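Local coordinates for precorrin-6Y C5,15-methyltransferase (Decarboxylating) (Geobacter metallireducens, PDB 3E05), which probably methylates and decarboxylates precorrin-6Y with S-adenosyl-methionine in adenosylcobalamin biosynthesis, this chain being the C-terminal domain of the longer enzyme, at residues Q26-R29 with A30-S34; V143-D146 with T147-A151; A151-F154 with L155-G159. One frame throughout, in Å; residues are numbered along the deposited sequence. Where two conformers were deposited one is given.

Each of the three contacts is a short-range one within a helix, so none closes a long loop. Contact 1 comes first, on helix 26-35, ahead of the first strand of the sheet (43-47). Contact 2 follows strand 137-142 and starts helix 145-157, and contact 3 finishes it; these two meet at Ala151, their centres about 12 Å apart, while the centre of contact 1 lies about 19 Å from the centre of contact 2 and about 23 Å from that of contact 3. Nothing nests or crosses: the contacts run in series. Both helices pack on strands 137-142 and 180-193, and contacts 1 and 3 both reach the second subunit.

Contact 1: residues Q26-R29 with A30-S34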
loop_
_atom_site.group_PDB
_atom_site.type_symbol
_atom_site.label_atom_id
_atom_site.label_comp_id
_atom_site.label_asym_id
_atom_site.label_seq_id
_atom_site.Cartn_x
_atom_site.Cartn_y
_atom_site.Cartn_z
ATOM N N GLN D 26 -14.564 6.194 4.960
ATOM C CA GLN D 26 -15.484 6.001 3.839
ATOM C C GLN D 26 -15.152 4.888 2.829
ATOM O O GLN D 26 -16.021 4.076 2.504
ATOM C CB GLN D 26 -15.653 7.344 3.127
ATOM C CG GLN D 26 -16.581 7.343 1.944
ATOM C CD GLN D 26 -16.139 8.351 0.919
ATOM O OE1 GLN D 26 -15.640 7.989 -0.137
ATOM N NE2 GLN D 26 -16.283 9.630 1.243
ATOM N N GLU D 27 -13.908 4.861 2.342
ATOM C CA GLU D 27 -13.441 3.862 1.386
ATOM C C GLU D 27 -13.533 2.438 1.923
ATOM O O GLU D 27 -14.128 1.552 1.273
ATOM C CB GLU D 27 -12.021 4.199 0.933
ATOM C CG GLU D 27 -11.889 5.596 0.269
ATOM C CD GLU D 27 -11.741 6.757 1.253
ATOM O OE1 GLU D 27 -11.657 6.562 2.499
ATOM O OE2 GLU D 27 -11.728 7.899 0.764
ATOM N N VAL D 28 -12.980 2.246 3.122
ATOM C CA VAL D 28 -12.984 0.972 3.839
ATOM C C VAL D 28 -14.431 0.556 4.192
ATOM O O VAL D 28 -14.778 -0.603 4.110
ATOM C CB VAL D 28 -12.059 1.046 5.085
ATOM C CG1 VAL D 28 -12.405 -0.024 6.107
ATOM C CG2 VAL D 28 -10.594 0.913 4.660
ATOM N N ARG D 29 -15.263 1.526 4.537
ATOM C CA ARG D 29 -16.682 1.282 4.778
ATOM C C ARG D 29 -17.347 0.654 3.548
ATOM O O ARG D 29 -18.053 -0.310 3.672
ATOM C CB ARG D 29 -17.386 2.590 5.146
ATOM C CG ARG D 29 -18.754 2.422 5.790
ATOM C CD ARG D 29 -19.410 3.793 5.971
ATOM N NE ARG D 29 -18.541 4.740 6.671
ATOM C CZ ARG D 29 -18.426 6.033 6.361
ATOM N NH1 ARG D 29 -19.121 6.553 5.358
ATOM N NH2 ARG D 29 -17.600 6.817 7.049
ATOM N N ALA D 30 -17.123 1.237 2.375
ATOM C CA ALA D 30 -17.669 0.715 1.112
ATOM C C ALA D 30 -17.220 -0.726 0.867
ATOM O O ALA D 30 -18.046 -1.586 0.594
ATOM C CB ALA D 30 -17.272 1.596 -0.054
ATOM N N VAL D 31 -15.916 -0.995 1.010
ATOM C CA VAL D 31 -15.399 -2.369 0.849
ATOM C C VAL D 31 -16.035 -3.328 1.881
ATOM O O VAL D 31 -16.406 -4.454 1.542
ATOM C CB VAL D 31 -13.844 -2.426 0.995
ATOM C CG1 VAL D 31 -13.325 -3.837 0.705
ATOM C CG2 VAL D 31 -13.171 -1.419 0.056
ATOM N N THR D 32 -16.184 -2.856 3.110
ATOM C CA THR D 32 -16.814 -3.647 4.204
ATOM C C THR D 32 -18.258 -4.047 3.836
ATOM O O THR D 32 -18.634 -5.228 3.937
ATOM C CB THR D 32 -16.774 -2.862 5.529
ATOM O OG1 THR D 32 -15.419 -2.658 5.920
ATOM C CG2 THR D 32 -17.512 -3.578 6.668
ATOM N N LEU D 33 -19.027 -3.076 3.358
ATOM C CA LEU D 33 -20.420 -3.299 2.914
ATOM C C LEU D 33 -20.501 -4.264 1.737
ATOM O O LEU D 33 -21.353 -5.137 1.725
ATOM C CB LEU D 33 -21.071 -1.964 2.567
ATOM C CG LEU D 33 -21.328 -1.069 3.786
ATOM C CD1 LEU D 33 -21.549 0.337 3.329
ATOM C CD2 LEU D 33 -22.460 -1.596 4.666
ATOM N N SER D 34 -19.587 -4.114 0.771
ATOM C CA SER D 34 -19.376 -5.079 -0.308
ATOM C C SER D 34 -19.148 -6.499 0.216
ATOM O O SER D 34 -19.828 -7.433 -0.205
ATOM C CB SER D 34 -18.172 -4.650 -1.166
ATOM O OG SER D 34 -18.271 -5.142 -2.482
#
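Val28 O is approached by two groups of Thr32: the backbone N donates to it at 2.8 Å with an N-H...O angle of 157°, and the hydroxyl OG1 also stands 2.8 Å from Val28 O. This is the i to i+4 pattern of an alpha helix, here helix 26-35, which precedes the first strand of a Rossmann-like methyltransferase fold. The hydroxyl is turned back along the helix because OG1 lies anti to the carbonyl carbon of Thr32 (chi1 -64°). Asn141 OD1 on strand 137-142 is a hydrogen-bond partner of OG1 as well, so which acceptor takes the single proton is not settled. CG1 of Val28 comes within 4.0 Å of the same OG1, so methyl and hydroxyl meet on the face directed at that strand and at 180-193.

Ala30 N to Gln26 O and Leu33 N to Arg29 O, at 3.0 and 2.9 Å, continue the i to i+4 bonding on other sides of the helix. Leu33 curls over the carbonyl it bonds to, its CG 3.4 Å from Arg29 O, and its branches continue onto helix 53-61. In the conformer given, one of two, the guanidinium of Arg29 lays a face over Gln26 CA and forms salt bridges with Asp13 and Glu57. A further side meets the second subunit: Glu27 forms a salt bridge with Lys35 of that subunit, and Val31 packs on its counterpart there. Within the helix, Val31 N bonds to Glu27 O at 3.1 Å, and Val31 CG2 rests 3.4 Å from that same oxygen.

Contact 2: residues V143-D146 with T147-A151; sequences VTLD and TLTKA
Thr144 and Thr147 are brought together by opposite first torsions: chi1 of 68° sets Thr144 OG1 between its own backbone N and carbonyl carbon, while chi1 of -63° turns Thr147 OG1 beside its backbone N, toward Thr144. Two donors then converge on Thr144 OG1. Thr147 N reaches it at 3.2 Å with an N-H...O angle of 158°, and Thr147 OG1 gives its proton to it at 3.1 Å.

At the next residue, Leu145 O accepts from Thr149 N at 2.8 Å. Thr149 OG1 lies 3.1 Å from Leu145 O, but is hydrogen-bonded to OG1 of Thr149 of the fourth subunit, so this approach is not settled as a bond. Leu145 CD1 and Leu148 CD2 make a loose apolar contact at 4.4 Å; Leu145 packs on Leu148 of the fourth subunit, and Leu148 on Leu145 there. Lys150, bent twice along its chain, brings NZ back toward Asp146 OD1, a long salt bridge of 4.0 Å. The negative carboxylate, in the first turn, would probably interact favourably with the positive end of the helix dipole. Thr144 O accepts from Leu148 N, and the capping bond from Thr147 N to Thr144 OG1 makes Thr144 the N-cap of helix 145-157, just beyond strand 137-142.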
loop_
_atom_site.group_PDB
_atom_site.type_symbol
_atom_site.label_atom_id
_atom_site.label_comp_id
_atom_site.label_asym_id
_atom_site.label_seq_id
_atom_site.Cartn_x
_atom_site.Cartn_y
_atom_site.Cartn_z
ATOM N N VAL D 143 -7.445 -3.718 13.008
ATOM C CA VAL D 143 -6.284 -2.841 12.775
ATOM C C VAL D 143 -5.029 -3.264 13.580
ATOM O O VAL D 143 -3.911 -2.834 13.304
ATOM C CB VAL D 143 -6.662 -1.331 12.962
ATOM C CG1 VAL D 143 -6.782 -0.955 14.422
ATOM C CG2 VAL D 143 -5.654 -0.416 12.273
ATOM N N THR D 144 -5.227 -4.124 14.572
ATOM C CA THR D 144 -4.110 -4.650 15.328
ATOM C C THR D 144 -3.845 -6.076 14.886
ATOM O O THR D 144 -4.724 -6.744 14.335
ATOM C CB THR D 144 -4.372 -4.626 16.849
ATOM O OG1 THR D 144 -5.391 -5.569 17.166
ATOM C CG2 THR D 144 -4.765 -3.236 17.340
ATOM N N LEU D 145 -2.621 -6.535 15.136
ATOM C CA LEU D 145 -2.211 -7.879 14.793
ATOM C C LEU D 145 -2.898 -8.936 15.667
ATOM O O LEU D 145 -3.306 -9.987 15.158
ATOM C CB LEU D 145 -0.688 -7.977 14.921
ATOM C CG LEU D 145 0.021 -9.265 14.536
ATOM C CD1 LEU D 145 -0.311 -9.634 13.092
ATOM C CD2 LEU D 145 1.523 -9.087 14.749
ATOM N N ASP D 146 -3.026 -8.660 16.967
ATOM C CA ASP D 146 -3.749 -9.566 17.882
ATOM C C ASP D 146 -5.187 -9.835 17.425
ATOM O O ASP D 146 -5.626 -10.983 17.378
ATOM C CB ASP D 146 -3.749 -9.039 19.326
ATOM C CG ASP D 146 -4.345 -10.042 20.314
ATOM O OD1 ASP D 146 -3.730 -11.114 20.526
ATOM O OD2 ASP D 146 -5.430 -9.758 20.873
ATOM N N THR D 147 -5.904 -8.775 17.063
ATOM C CA THR D 147 -7.291 -8.931 16.618
ATOM C C THR D 147 -7.318 -9.742 15.340
ATOM O O THR D 147 -8.060 -10.705 15.258
ATOM C CB THR D 147 -8.015 -7.586 16.494
ATOM O OG1 THR D 147 -8.069 -6.977 17.791
ATOM C CG2 THR D 147 -9.440 -7.768 15.973
ATOM N N LEU D 148 -6.460 -9.392 14.380
ATOM C CA LEU D 148 -6.350 -10.130 13.116
ATOM C C LEU D 148 -6.058 -11.631 13.316
ATOM O O LEU D 148 -6.721 -12.474 12.709
ATOM C CB LEU D 148 -5.306 -9.475 12.196
ATOM C CG LEU D 148 -4.872 -10.212 10.918
ATOM C CD1 LEU D 148 -6.045 -10.439 9.958
ATOM C CD2 LEU D 148 -3.690 -9.497 10.234
ATOM N N THR D 149 -5.080 -11.939 14.173
ATOM C CA THR D 149 -4.644 -13.309 14.467
ATOM C C THR D 149 -5.745 -14.137 15.111
ATOM O O THR D 149 -6.058 -15.242 14.651
ATOM C CB THR D 149 -3.412 -13.286 15.421
ATOM O OG1 THR D 149 -2.256 -12.885 14.677
ATOM C CG2 THR D 149 -3.143 -14.641 16.061
ATOM N N LYS D 150 -6.324 -13.594 16.178
ATOM C CA LYS D 150 -7.320 -14.316 16.961
ATOM C C LYS D 150 -8.620 -14.464 16.175
ATOM O O LYS D 150 -9.232 -15.532 16.211
ATOM C CB LYS D 150 -7.558 -13.636 18.314
ATOM C CG LYS D 150 -6.350 -13.656 19.264
ATOM C CD LYS D 150 -6.115 -15.034 19.885
ATOM C CE LYS D 150 -4.956 -15.029 20.880
ATOM N NZ LYS D 150 -3.630 -15.074 20.205
ATOM N N ALA D 151 -9.012 -13.422 15.436
ATOM C CA ALA D 151 -10.251 -13.486 14.636
ATOM C C ALA D 151 -10.176 -14.579 13.597
ATOM O O ALA D 151 -11.120 -15.357 13.465
ATOM C CB ALA D 151 -10.584 -12.143 13.979
#

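Contact 3: residues A151-F154 with L155-G159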
loop_
_atom_site.group_PDB
_atom_site.type_symbol
_atom_site.label_atom_id
_atom_site.label_comp_id
_atom_site.label_asym_id
_atom_site.label_seq_id
_atom_site.Cartn_x
_atom_site.Cartn_y
_atom_site.Cartn_z
ATOM N N ALA D 151 -9.012 -13.422 15.436
ATOM C CA ALA D 151 -10.251 -13.486 14.636
ATOM C C ALA D 151 -10.176 -14.579 13.597
ATOM O O ALA D 151 -11.120 -15.357 13.465
ATOM C CB ALA D 151 -10.584 -12.143 13.979
ATOM N N VAL D 152 -9.045 -14.672 12.889
ATOM C CA VAL D 152 -8.871 -15.748 11.918
ATOM C C VAL D 152 -8.863 -17.123 12.605
ATOM O O VAL D 152 -9.503 -18.058 12.124
ATOM C CB VAL D 152 -7.629 -15.514 11.000
ATOM C CG1 VAL D 152 -7.439 -16.662 10.032
ATOM C CG2 VAL D 152 -7.820 -14.226 10.215
ATOM N N GLU D 153 -8.176 -17.215 13.743
ATOM C CA GLU D 153 -8.084 -18.450 14.524
ATOM C C GLU D 153 -9.453 -18.956 15.013
ATOM O O GLU D 153 -9.771 -20.130 14.843
ATOM C CB GLU D 153 -7.126 -18.255 15.705
ATOM C CG GLU D 153 -6.845 -19.526 16.514
ATOM C CD GLU D 153 -6.190 -19.253 17.861
ATOM O OE1 GLU D 153 -5.358 -18.323 17.962
ATOM O OE2 GLU D 153 -6.505 -19.983 18.824
ATOM N N PHE D 154 -10.252 -18.070 15.599
ATOM C CA PHE D 154 -11.573 -18.444 16.144
ATOM C C PHE D 154 -12.597 -18.806 15.077
ATOM O O PHE D 154 -13.362 -19.751 15.244
ATOM C CB PHE D 154 -12.142 -17.358 17.062
ATOM C CG PHE D 154 -11.237 -16.975 18.200
ATOM C CD1 PHE D 154 -10.418 -17.924 18.822
ATOM C CD2 PHE D 154 -11.214 -15.662 18.666
ATOM C CE1 PHE D 154 -9.574 -17.562 19.864
ATOM C CE2 PHE D 154 -10.383 -15.292 19.720
ATOM C CZ PHE D 154 -9.559 -16.245 20.320
ATOM N N LEU D 155 -12.609 -18.052 13.987
ATOM C CA LEU D 155 -13.513 -18.319 12.871
ATOM C C LEU D 155 -13.168 -19.616 12.142
ATOM O O LEU D 155 -14.062 -20.347 11.713
ATOM C CB LEU D 155 -13.517 -17.143 11.881
ATOM C CG LEU D 155 -14.164 -15.821 12.324
ATOM C CD1 LEU D 155 -13.670 -14.711 11.434
ATOM C CD2 LEU D 155 -15.695 -15.874 12.326
ATOM N N GLU D 156 -11.877 -19.905 12.002
ATOM C CA GLU D 156 -11.458 -21.175 11.405
ATOM C C GLU D 156 -11.733 -22.388 12.297
ATOM O O GLU D 156 -11.976 -23.488 11.787
ATOM C CB GLU D 156 -10.005 -21.117 10.963
ATOM C CG GLU D 156 -9.833 -20.302 9.681
ATOM C CD GLU D 156 -8.448 -20.400 9.098
ATOM O OE1 GLU D 156 -7.504 -20.728 9.852
ATOM O OE2 GLU D 156 -8.310 -20.142 7.882
ATOM N N ASP D 157 -11.706 -22.172 13.612
ATOM C CA ASP D 157 -12.090 -23.185 14.600
ATOM C C ASP D 157 -13.546 -23.610 14.464
ATOM O O ASP D 157 -13.886 -24.767 14.744
ATOM C CB ASP D 157 -11.877 -22.671 16.028
ATOM C CG ASP D 157 -10.430 -22.717 16.463
ATOM O OD1 ASP D 157 -9.592 -23.268 15.712
ATOM O OD2 ASP D 157 -10.136 -22.187 17.559
ATOM N N HIS D 158 -14.399 -22.671 14.046
ATOM C CA HIS D 158 -15.828 -22.926 13.886
ATOM C C HIS D 158 -16.183 -23.369 12.465
ATOM O O HIS D 158 -17.352 -23.430 12.108
ATOM C CB HIS D 158 -16.651 -21.692 14.281
ATOM C CG HIS D 158 -16.588 -21.355 15.738
ATOM N ND1 HIS D 158 -16.963 -22.241 16.726
ATOM C CD2 HIS D 158 -16.224 -20.217 16.372
ATOM C CE1 HIS D 158 -16.809 -21.669 17.907
ATOM N NE2 HIS D 158 -16.362 -20.439 17.720
ATOM N N GLY D 159 -15.168 -23.668 11.661
ATOM C CA GLY D 159 -15.375 -24.201 10.312
ATOM C C GLY D 159 -15.753 -23.209 9.227
ATOM O O GLY D 159 -16.294 -23.596 8.188
#
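Val152 and Glu156 run alongside each other in the same direction, with Val152 CG1 4.0 Å from Glu156 CD. The aliphatic part of Glu156 also leans on the backbone, its CG 3.3 Å from Val152 O, which accepts from Glu156 N at 3.0 Å. Replacing Glu156 by an alanine removes CG and the carboxylate, and would probably leave one flank of Val152 uncovered and lose Glu156's share of the packing on Lys179 of the second subunit.

Leu155 behaves similarly toward Ala151: with its CG anti to the carbonyl carbon (chi1 -70°), CD1 comes within 3.3 Å of Ala151 O. Asp157 N donates to Glu153 O at 3.1 Å in a bent bond, with an N-H...O angle of 145°. Asp157 OD2 lies loosely off the edge of the Phe154 ring, near its plane. Glu153 OE2 and Asp157 OD2 are 4.4 Å apart, a proximity of like charges that would probably raise the proton affinity of one or both.

Further along, the i to i+4 bonding weakens: His158 N reaches Phe154 O only in a weak bond of 3.3 Å. Gly159, with positive phi (79°), is the C-prime residue of a Schellman motif, in which Gly159 N bonds to Glu156 O and the following residue's N reaches back to Leu155 O, ending helix 145-157. In the conformer given, one of two, NE2 of His158 is hydrogen-bonded to Asp126 OD2.

Outward, Phe154 and His158 face helix 121-131, where both touch Ile125. Leu155 is buried against Ile138 and Leu140 of strand 137-142 and Ile190 and Ala192 of strand 180-193, while Val152 and Glu156 rest on Val162 of strand 161-173.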